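Local coordinates for protein putative oxidoreductase (Jannaschia sp., PDB 3C24) that is probably an oxidoreductase with a Rossmann-type domain that would bind a nicotinamide cofactor, its substrate being unknown, at residues A[82-87]-A[108-113]; A[86-91]-A[95-100]. All blocks are in the same frame, centred on the assembly; numbering follows the deposited sequence.

Contact 1: A[82-87]-A[108-113]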
ATOM      1  N   LYS A  82      20.451 -20.568 -19.195  1.00 20.13           N
ATOM      2  CA  LYS A  82      21.561 -21.534 -19.129  1.00 22.13           C
ATOM      3  C   LYS A  82      21.099 -22.848 -18.558  1.00 20.32           C
ATOM      4  O   LYS A  82      21.385 -23.925 -19.122  1.00 22.87           O
ATOM      5  CB  LYS A  82      22.727 -20.980 -18.286  1.00 22.91           C
ATOM      6  CG  LYS A  82      23.931 -21.897 -18.254  1.00 27.47           C
ATOM      7  N   VAL A  83      20.316 -22.761 -17.496  1.00 20.22           N
ATOM      8  CA  VAL A  83      19.835 -23.988 -16.810  1.00 21.48           C
ATOM      9  C   VAL A  83      18.889 -24.769 -17.728  1.00 21.10           C
ATOM     10  O   VAL A  83      18.990 -26.006 -17.886  1.00 23.36           O
ATOM     11  CB  VAL A  83      19.183 -23.710 -15.481  1.00 25.46           C
ATOM     12  CG1 VAL A  83      18.625 -25.017 -14.882  1.00 28.51           C
ATOM     13  CG2 VAL A  83      20.203 -23.100 -14.524  1.00 26.71           C
ATOM     14  N   ALA A  84      18.028 -24.030 -18.406  1.00 16.47           N
ATOM     15  CA  ALA A  84      17.063 -24.680 -19.330  1.00 16.69           C
ATOM     16  C   ALA A  84      17.770 -25.284 -20.524  1.00 19.03           C
ATOM     17  O   ALA A  84      17.365 -26.316 -21.059  1.00 19.18           O
ATOM     18  CB  ALA A  84      16.041 -23.677 -19.790  1.00 17.34           C
ATOM     19  N   GLU A  85      18.819 -24.621 -20.981  1.00 19.86           N
ATOM     20  CA  GLU A  85      19.581 -25.143 -22.131  1.00 19.92           C
ATOM     21  C   GLU A  85      20.220 -26.460 -21.782  1.00 20.37           C
ATOM     22  O   GLU A  85      20.427 -27.308 -22.633  1.00 21.13           O
ATOM     23  CB  GLU A  85      20.630 -24.146 -22.618  1.00 18.89           C
ATOM     24  CG  GLU A  85      19.928 -23.000 -23.392  1.00 19.27           C
ATOM     25  CD  GLU A  85      20.807 -21.783 -23.699  1.00 32.29           C
ATOM     26  OE1 GLU A  85      21.959 -21.735 -23.238  1.00 30.97           O
ATOM     27  OE2 GLU A  85      20.335 -20.872 -24.432  1.00 28.23           O
ATOM     28  N   ASP A  86      20.536 -26.598 -20.510  1.00 21.24           N
ATOM     29  CA  ASP A  86      21.162 -27.811 -20.028  1.00 23.92           C
ATOM     30  C   ASP A  86      20.144 -28.939 -19.858  1.00 23.14           C
ATOM     31  O   ASP A  86      20.324 -30.050 -20.384  1.00 25.95           O
ATOM     32  CB  ASP A  86      21.809 -27.557 -18.682  1.00 24.91           C
ATOM     33  CG  ASP A  86      22.424 -28.819 -18.086  1.00 41.84           C
ATOM     34  OD1 ASP A  86      22.087 -29.936 -18.545  1.00 53.33           O
ATOM     35  OD2 ASP A  86      23.238 -28.691 -17.151  1.00 61.35           O
ATOM     36  N   ILE A  87      19.026 -28.616 -19.218  1.00 21.71           N
ATOM     37  CA  ILE A  87      18.037 -29.647 -18.826  1.00 20.04           C
ATOM     38  C   ILE A  87      16.972 -29.959 -19.863  1.00 17.82           C
ATOM     39  O   ILE A  87      16.611 -31.119 -20.058  1.00 16.21           O
ATOM     40  CB  ILE A  87      17.350 -29.340 -17.428  1.00 20.51           C
ATOM     41  CG1 ILE A  87      16.670 -30.610 -16.887  1.00 24.05           C
ATOM     42  CG2 ILE A  87      16.330 -28.184 -17.466  1.00 23.05           C
ATOM     43  CD1 ILE A  87      17.605 -31.792 -16.609  1.00 23.52           C
ATOM     44  N   GLY A 108      11.989 -14.648 -24.626  1.00 19.31           N
ATOM     45  CA  GLY A 108      12.199 -15.524 -25.758  1.00 22.92           C
ATOM     46  C   GLY A 108      13.468 -16.354 -25.704  1.00 22.65           C
ATOM     47  O   GLY A 108      13.958 -16.816 -26.741  1.00 23.76           O
ATOM     48  N   VAL A 109      13.938 -16.612 -24.498  1.00 20.14           N
ATOM     49  CA  VAL A 109      15.216 -17.329 -24.305  1.00 20.13           C
ATOM     50  C   VAL A 109      15.068 -18.783 -23.942  1.00 20.36           C
ATOM     51  O   VAL A 109      16.065 -19.483 -23.803  1.00 22.06           O
ATOM     52  CB  VAL A 109      16.134 -16.594 -23.277  1.00 23.41           C
ATOM     53  CG1 VAL A 109      16.359 -15.158 -23.735  1.00 27.03           C
ATOM     54  CG2 VAL A 109      15.564 -16.580 -21.884  1.00 21.29           C
HETATM   55  N   MSE A 110      13.836 -19.262 -23.810  1.00 21.95           N
HETATM   56  CA  MSE A 110      13.621 -20.705 -23.513  1.00 20.97           C
HETATM   57  C   MSE A 110      14.009 -21.529 -24.725  1.00 20.17           C
HETATM   58  O   MSE A 110      13.719 -21.145 -25.871  1.00 18.57           O
HETATM   59  CB  MSE A 110      12.175 -21.030 -23.084  1.00 22.78           C
HETATM   60  CG  MSE A 110      11.694 -20.259 -21.858  1.00 24.28           C
HETATM   61 SE   MSE A 110      12.841 -20.509 -20.286  0.75 21.51          SE
HETATM   62  CE  MSE A 110      12.427 -22.286 -19.948  1.00 15.71           C
ATOM     63  N   PRO A 111      14.699 -22.662 -24.506  1.00 19.03           N
ATOM     64  CA  PRO A 111      15.080 -23.437 -25.679  1.00 20.81           C
ATOM     65  C   PRO A 111      13.891 -23.949 -26.410  1.00 19.32           C
ATOM     66  O   PRO A 111      12.872 -24.244 -25.809  1.00 20.88           O
ATOM     67  CB  PRO A 111      15.848 -24.628 -25.096  1.00 21.90           C
ATOM     68  CG  PRO A 111      16.109 -24.325 -23.708  1.00 21.22           C
ATOM     69  CD  PRO A 111      15.199 -23.241 -23.254  1.00 20.65           C
ATOM     70  N   GLU A 112      14.019 -24.007 -27.720  1.00 20.15           N
ATOM     71  CA  GLU A 112      12.972 -24.553 -28.586  0.50 18.93           C
ATOM     72  C   GLU A 112      12.967 -26.065 -28.539  1.00 18.61           C
ATOM     73  O   GLU A 112      13.920 -26.714 -28.949  1.00 22.11           O
ATOM     74  CB  GLU A 112      13.184 -24.103 -30.042  0.50 20.66           C
ATOM     75  CG  GLU A 112      12.113 -24.544 -30.996  0.50 22.75           C
ATOM     76  CD  GLU A 112      12.471 -24.275 -32.457  0.50 27.67           C
ATOM     77  OE1 GLU A 112      13.541 -23.687 -32.727  0.50 23.59           O
ATOM     78  OE2 GLU A 112      11.682 -24.664 -33.339  0.50 27.95           O
ATOM     79  N   ARG A 113      11.876 -26.601 -28.039  1.00 17.36           N
ATOM     80  CA  ARG A 113      11.633 -28.046 -27.965  1.00 16.54           C
ATOM     81  C   ARG A 113      10.116 -28.285 -27.882  1.00 16.49           C
ATOM     82  O   ARG A 113       9.483 -28.123 -26.827  1.00 17.29           O
ATOM     83  CB  ARG A 113      12.377 -28.695 -26.807  1.00 17.89           C
ATOM     84  CG  ARG A 113      12.171 -30.248 -26.846  1.00 17.42           C
ATOM     85  CD  ARG A 113      12.861 -31.041 -25.770  1.00 17.60           C
ATOM     86  NE  ARG A 113      12.395 -32.412 -25.938  1.00 17.32           N
ATOM     87  CZ  ARG A 113      12.704 -33.416 -25.156  1.00 17.90           C
ATOM     88  NH1 ARG A 113      13.521 -33.271 -24.138  1.00 16.65           N
ATOM     89  NH2 ARG A 113      12.156 -34.596 -25.415  1.00 18.37           N
TER
HETATM   90  O   HOH W   1      17.730 -21.107 -25.363  1.00 39.02           O
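The P111 ring lies against helix 77-87 at A84. P111 CD sits 3.6 Å from A84 CB, and P111 CG reaches 3.5 Å from the carbonyl O of A84. The ring thus covers both the methyl and part of the main chain of this residue. A84 is buried, and its small side chain lets the proline come close to the helix backbone.

The selenomethionine M110 meets the same methyl. Its CB points away from the helix, but the chain doubles back at chi2 (-57°) and chi3 (-69°). This brings M110 CE to 3.9 Å from A84 CB. M110 also packs on I80, one turn earlier in the helix, and on A104 and P105 of helix 103-107.

E85 touches the same ring through its CG. E85 CG is 4.1 Å from P111 CG, so the aliphatic part of the acid meets the proline. Beyond CG the extended chain carries the carboxylate away from the ring to a water. That water donates to E85 OE2 at 2.8 Å and to V109 O, also at 2.8 Å. It bridges helix and loop where their own polar groups do not bond directly.

G108 ends helix 103-107 in a Schellman motif, and the loop then passes along helix 77-87 toward strand 117-123. P111 O is hydrogen-bonded to Y118 OH on that strand. Between 82-87 and 108-113 the packing is apolar, around one alanine methyl, and a water bridges E85 to V109 O. The grip between these segments depends on close fit rather than on direct polar bonds.

Contact 2: A[86-91]-A[95-100]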
ATOM      1  N   ASP A  86      20.536 -26.598 -20.510  1.00 21.24           N
ATOM      2  CA  ASP A  86      21.162 -27.811 -20.028  1.00 23.92           C
ATOM      3  C   ASP A  86      20.144 -28.939 -19.858  1.00 23.14           C
ATOM      4  O   ASP A  86      20.324 -30.050 -20.384  1.00 25.95           O
ATOM      5  CB  ASP A  86      21.809 -27.557 -18.682  1.00 24.91           C
ATOM      6  CG  ASP A  86      22.424 -28.819 -18.086  1.00 41.84           C
ATOM      7  OD1 ASP A  86      22.087 -29.936 -18.545  1.00 53.33           O
ATOM      8  OD2 ASP A  86      23.238 -28.691 -17.151  1.00 61.35           O
ATOM      9  N   ILE A  87      19.026 -28.616 -19.218  1.00 21.71           N
ATOM     10  CA  ILE A  87      18.037 -29.647 -18.826  1.00 20.04           C
ATOM     11  C   ILE A  87      16.972 -29.959 -19.863  1.00 17.82           C
ATOM     12  O   ILE A  87      16.611 -31.119 -20.058  1.00 16.21           O
ATOM     13  CB  ILE A  87      17.350 -29.340 -17.428  1.00 20.51           C
ATOM     14  CG1 ILE A  87      16.670 -30.610 -16.887  1.00 24.05           C
ATOM     15  CG2 ILE A  87      16.330 -28.184 -17.466  1.00 23.05           C
ATOM     16  CD1 ILE A  87      17.605 -31.792 -16.609  1.00 23.52           C
ATOM     17  N   VAL A  88      16.449 -28.944 -20.534  1.00 17.03           N
ATOM     18  CA  VAL A  88      15.362 -29.186 -21.495  1.00 17.06           C
ATOM     19  C   VAL A  88      15.653 -30.303 -22.502  1.00 18.89           C
ATOM     20  O   VAL A  88      14.777 -31.120 -22.776  1.00 16.47           O
ATOM     21  CB  VAL A  88      14.854 -27.865 -22.177  1.00 18.82           C
ATOM     22  CG1 VAL A  88      13.978 -28.132 -23.459  1.00 19.44           C
ATOM     23  CG2 VAL A  88      14.101 -27.021 -21.159  1.00 18.82           C
ATOM     24  N   PRO A  89      16.866 -30.343 -23.093  1.00 17.58           N
ATOM     25  CA  PRO A  89      17.095 -31.425 -24.076  1.00 18.31           C
ATOM     26  C   PRO A  89      17.217 -32.823 -23.486  1.00 17.69           C
ATOM     27  O   PRO A  89      17.203 -33.838 -24.241  1.00 16.74           O
ATOM     28  CB  PRO A  89      18.434 -31.051 -24.702  1.00 19.83           C
ATOM     29  CG  PRO A  89      18.595 -29.588 -24.454  1.00 20.79           C
ATOM     30  CD  PRO A  89      17.907 -29.297 -23.167  1.00 19.32           C
ATOM     31  N   ARG A  90      17.318 -32.881 -22.162  1.00 14.83           N
ATOM     32  CA  ARG A  90      17.549 -34.151 -21.451  1.00 14.51           C
ATOM     33  C   ARG A  90      16.311 -34.862 -20.925  1.00 13.95           C
ATOM     34  O   ARG A  90      16.335 -36.047 -20.628  1.00 16.55           O
ATOM     35  CB  ARG A  90      18.541 -33.939 -20.272  1.00 16.07           C
ATOM     36  CG  ARG A  90      19.871 -33.293 -20.637  1.00 22.23           C
ATOM     37  CD  ARG A  90      20.771 -33.126 -19.365  1.00 23.17           C
ATOM     38  NE  ARG A  90      21.237 -34.429 -18.891  1.00 29.44           N
ATOM     39  CZ  ARG A  90      21.953 -34.637 -17.788  1.00 29.92           C
ATOM     40  NH1 ARG A  90      22.299 -33.622 -17.023  1.00 32.66           N
ATOM     41  NH2 ARG A  90      22.329 -35.858 -17.463  1.00 34.50           N
ATOM     42  N   VAL A  91      15.219 -34.109 -20.790  1.00 16.18           N
ATOM     43  CA  VAL A  91      13.997 -34.673 -20.215  1.00 14.58           C
ATOM     44  C   VAL A  91      13.215 -35.534 -21.214  1.00 13.39           C
ATOM     45  O   VAL A  91      13.390 -35.394 -22.414  1.00 15.19           O
ATOM     46  CB  VAL A  91      13.098 -33.592 -19.596  1.00 15.32           C
ATOM     47  CG1 VAL A  91      13.865 -32.846 -18.453  1.00 13.13           C
ATOM     48  CG2 VAL A  91      12.567 -32.604 -20.696  1.00 16.32           C
ATOM     49  N   THR A  95       7.412 -34.172 -20.523  1.00 12.98           N
ATOM     50  CA  THR A  95       7.785 -33.616 -19.234  1.00 12.80           C
ATOM     51  C   THR A  95       7.295 -32.161 -19.191  1.00 14.62           C
ATOM     52  O   THR A  95       7.392 -31.420 -20.180  1.00 14.94           O
ATOM     53  CB  THR A  95       9.312 -33.704 -19.019  1.00 11.86           C
ATOM     54  OG1 THR A  95       9.716 -35.062 -19.095  1.00 16.68           O
ATOM     55  CG2 THR A  95       9.733 -33.092 -17.653  1.00 12.92           C
ATOM     56  N   ILE A  96       6.824 -31.753 -18.017  1.00 16.05           N
ATOM     57  CA  ILE A  96       6.389 -30.382 -17.770  1.00 14.94           C
ATOM     58  C   ILE A  96       7.553 -29.646 -17.100  1.00 16.23           C
ATOM     59  O   ILE A  96       7.976 -30.004 -16.032  1.00 16.96           O
ATOM     60  CB  ILE A  96       5.176 -30.313 -16.841  1.00 15.09           C
ATOM     61  CG1 ILE A  96       3.948 -30.898 -17.508  1.00 14.88           C
ATOM     62  CG2 ILE A  96       4.838 -28.873 -16.453  1.00 16.41           C
ATOM     63  CD1 ILE A  96       2.815 -31.336 -16.460  1.00 17.43           C
ATOM     64  N   VAL A  97       8.107 -28.690 -17.818  1.00 13.69           N
ATOM     65  CA  VAL A  97       9.164 -27.786 -17.319  1.00 15.05           C
ATOM     66  C   VAL A  97       8.446 -26.541 -16.793  1.00 16.06           C
ATOM     67  O   VAL A  97       7.761 -25.786 -17.551  1.00 14.98           O
ATOM     68  CB  VAL A  97      10.151 -27.439 -18.422  1.00 15.95           C
ATOM     69  CG1 VAL A  97      11.140 -26.371 -17.917  1.00 18.25           C
ATOM     70  CG2 VAL A  97      10.863 -28.742 -18.928  1.00 17.61           C
ATOM     71  N   LEU A  98       8.567 -26.353 -15.478  1.00 16.25           N
ATOM     72  CA  LEU A  98       7.818 -25.350 -14.762  1.00 13.76           C
ATOM     73  C   LEU A  98       8.709 -24.195 -14.318  1.00 14.68           C
ATOM     74  O   LEU A  98       9.680 -24.358 -13.580  1.00 15.91           O
ATOM     75  CB  LEU A  98       7.090 -26.033 -13.607  1.00 13.59           C
ATOM     76  CG  LEU A  98       5.766 -25.455 -13.106  1.00 15.93           C
ATOM     77  CD1 LEU A  98       5.080 -26.417 -12.098  1.00 17.34           C
ATOM     78  CD2 LEU A  98       5.989 -24.082 -12.538  1.00 20.60           C
ATOM     79  N   ILE A  99       8.362 -23.049 -14.877  1.00 15.44           N
ATOM     80  CA  ILE A  99       9.081 -21.779 -14.646  0.50 15.49           C
ATOM     81  C   ILE A  99       8.249 -20.907 -13.715  1.00 15.49           C
ATOM     82  O   ILE A  99       7.032 -20.821 -13.823  1.00 16.09           O
ATOM     83  CB  ILE A  99       9.452 -21.016 -15.962  0.50 17.40           C
ATOM     84  CG1 ILE A  99       9.899 -21.942 -17.108  0.50 21.36           C
ATOM     85  CG2 ILE A  99      10.546 -20.011 -15.692  0.50 18.95           C
ATOM     86  CD1 ILE A  99       8.782 -22.308 -18.126  0.50 11.39           C
ATOM     87  N   LEU A 100       8.942 -20.264 -12.788  1.00 17.94           N
ATOM     88  CA  LEU A 100       8.291 -19.520 -11.720  1.00 18.88           C
ATOM     89  C   LEU A 100       8.199 -18.018 -11.960  1.00 17.34           C
ATOM     90  O   LEU A 100       7.934 -17.246 -11.019  1.00 18.41           O
ATOM     91  CB  LEU A 100       9.047 -19.798 -10.404  1.00 17.52           C
ATOM     92  CG  LEU A 100       9.231 -21.279 -10.008  1.00 20.09           C
ATOM     93  CD1 LEU A 100       9.896 -21.484  -8.606  1.00 22.85           C
ATOM     94  CD2 LEU A 100       7.889 -22.003 -10.095  1.00 21.22           C
TER
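T95 meets V91 with every atom of its side chain. T95 CB lies 3.8 Å from V91 CG2. From there the side chain forks. T95 OG1 comes to 3.7 Å from V91 CB, and T95 CG2 to 3.9 Å from V91 CB. With CG2 anti to the backbone N and OG1 beside that N (chi1 -59°), both branches of T95 come to V91 CB from the same side.

The contact with V91 does not use the polarity of OG1. The hydroxyl is hydrogen-bonded to R92 O in the turn between the segments, and also to a glycerol, probably from the crystallisation liquor. Replacing the threonine with an alanine would remove OG1 and CG2, which would probably leave R92 O without this partner and open a gap beside V91.

Farther along the strand, V97 faces V88, which follows I87. The two touch methyl to methyl, V97 CG2 to V88 CG2, at 4.3 Å. Y118 of the next strand packs on both valines, and V97 also rests on L73 of strand 70-73.

This is the return half of a beta-alpha-beta crossover: the chain leaves helix 77-87, turns, and enters strand 96-99, parallel to strand 70-73. All four touching residues are buried. Aliphatic packing holds the segment after helix 77-87 against the strand and the residue before it, while the one hydroxyl among these side chains bonds within the turn.

From strand 70-73 the chain enters helix 77-87, where both contacts begin, sharing D86 and I87. Contact 2 closes first, across the short turn 92-94, and sets 86-91 against strand 96-99. The chain then runs through helix 103-107, and contact 1 closes the longer loop when 108-113 returns to the same helix. Contact 2 thus lies within the span of contact 1. The centres are about 8 Å apart. R113 joins them directly: its NH1 is probably hydrogen-bonded to V88 O and V91 O. Together they tie helix 77-87 to the Rossmann-type sheet and to the loop leading into strand 117-123.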